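Local coordinates for type IV secretion system protein DotB (Yersinia pseudotuberculosis IP 31758, PDB 6GEF) that is a type IVb secretion system ATPase that probably hydrolyses ATP to power secretion, at residues 173-177 with 178-182. Numbering follows the deposited sequence.
Sequences MCPDN and GIVMV
Val-180 fills the inside of a chain reversal, its two methyls shared between Met-173 and Pro-175. CG1 meets the terminal methyl of the methionine, with Met-173 CE 3.7 Å from Val-180 CG1, while Val-180 CG2 lies against the proline ring, 3.5 Å from Pro-175 CD and equally near CG. The same CG2 also rests on the backbone carbonyl of Met-173. With CG1 anti to its own backbone N (chi1 -178°), Val-180 sets CG1 towards the methionine methyl and CG2 towards the proline ring and the Met-173 carbonyl. Met-173 runs extended as far as its sulfur and then bends at chi3 (71°), which turns CE up against the strand; there Met-173 CE also touches Val-182 CG1 at 3.7 Å and so spans two residues on one face. The methionine crosses both valines at about a right angle. Apart from the Met-173 carbonyl, the touching groups are apolar, and they are buried.

The reversal closes at Asn-177 and Gly-178, where the backbone takes a positive phi that glycine accommodates readily. The incoming loop and the strand run in roughly opposite directions (152° apart end to end), and side chains fill the gap between Met-173 and Val-180. Strand 179-183 is held instead by backbone hydrogen bonds to neighbours on both sides: Val-180 pairs with Val-284 and Ala-286, Ile-179 with Thr-319 and Arg-321. Helix 187-203 packs on this layer through Ile-197 against Met-173 and Phe-194 against Val-182. The contact thus joins the end of helix 167-172 to an inner strand of the mixed sheet, just ahead of a probable Walker A P-loop whose Lys-190 touches Val-182.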
# COMPACT_ATOMS: atom_id res chain seq x y z
N MET A 173 4.95 43.70 19.65
CA MET A 173 5.06 42.52 18.80
C MET A 173 6.43 41.82 18.90
O MET A 173 6.68 40.89 18.17
CB MET A 173 4.77 42.90 17.35
CG MET A 173 3.35 43.34 17.10
SD MET A 173 2.99 43.68 15.37
CE MET A 173 3.02 42.00 14.70
N CYS A 174 7.28 42.28 19.82
CA CYS A 174 8.57 41.67 20.06
C CYS A 174 8.70 41.16 21.49
O CYS A 174 9.53 41.64 22.26
CB CYS A 174 9.70 42.68 19.76
SG CYS A 174 9.72 43.27 18.06
N PRO A 175 7.88 40.18 21.86
CA PRO A 175 8.14 39.45 23.11
C PRO A 175 9.37 38.56 22.95
O PRO A 175 9.63 38.02 21.88
CB PRO A 175 6.87 38.61 23.30
CG PRO A 175 6.31 38.46 21.91
CD PRO A 175 6.64 39.73 21.19
N ASP A 176 10.11 38.38 24.03
CA ASP A 176 11.15 37.37 24.10
C ASP A 176 10.58 35.97 24.23
O ASP A 176 11.36 35.03 24.45
CB ASP A 176 12.11 37.69 25.25
CG ASP A 176 11.42 37.62 26.59
OD1 ASP A 176 10.20 37.26 26.67
OD2 ASP A 176 12.14 37.86 27.61
N ASN A 177 9.28 35.77 24.13
CA ASN A 177 8.66 34.47 24.36
C ASN A 177 7.34 34.41 23.63
O ASN A 177 6.73 35.45 23.31
CB ASN A 177 8.45 34.19 25.86
CG ASN A 177 7.57 35.24 26.52
OD1 ASN A 177 6.39 35.37 26.21
ND2 ASN A 177 8.17 36.04 27.42
N GLY A 178 6.90 33.20 23.32
CA GLY A 178 5.59 32.98 22.77
C GLY A 178 5.50 33.23 21.28
O GLY A 178 6.50 33.38 20.58
N ILE A 179 4.28 33.32 20.80
CA ILE A 179 3.97 33.33 19.38
C ILE A 179 3.35 34.68 19.04
O ILE A 179 2.33 35.07 19.62
CB ILE A 179 3.01 32.19 19.00
CG1 ILE A 179 3.63 30.83 19.35
CG2 ILE A 179 2.69 32.23 17.52
CD1 ILE A 179 2.67 29.66 19.16
N VAL A 180 3.98 35.40 18.10
CA VAL A 180 3.37 36.55 17.46
C VAL A 180 2.84 36.10 16.10
O VAL A 180 3.59 35.54 15.29
CB VAL A 180 4.39 37.68 17.30
CG1 VAL A 180 3.74 38.92 16.67
CG2 VAL A 180 5.01 38.04 18.64
N MET A 181 1.56 36.37 15.85
CA MET A 181 0.90 35.94 14.63
C MET A 181 0.36 37.20 13.93
O MET A 181 -0.30 38.04 14.56
CB MET A 181 -0.26 35.00 14.93
CG MET A 181 0.17 33.74 15.67
SD MET A 181 -1.13 32.94 16.66
CE MET A 181 -2.26 32.48 15.41
N VAL A 182 0.63 37.32 12.63
CA VAL A 182 -0.02 38.26 11.77
C VAL A 182 -0.88 37.46 10.79
O VAL A 182 -0.41 36.59 10.09
CB VAL A 182 0.96 39.18 11.01
CG1 VAL A 182 2.03 39.69 11.98
CG2 VAL A 182 1.60 38.46 9.88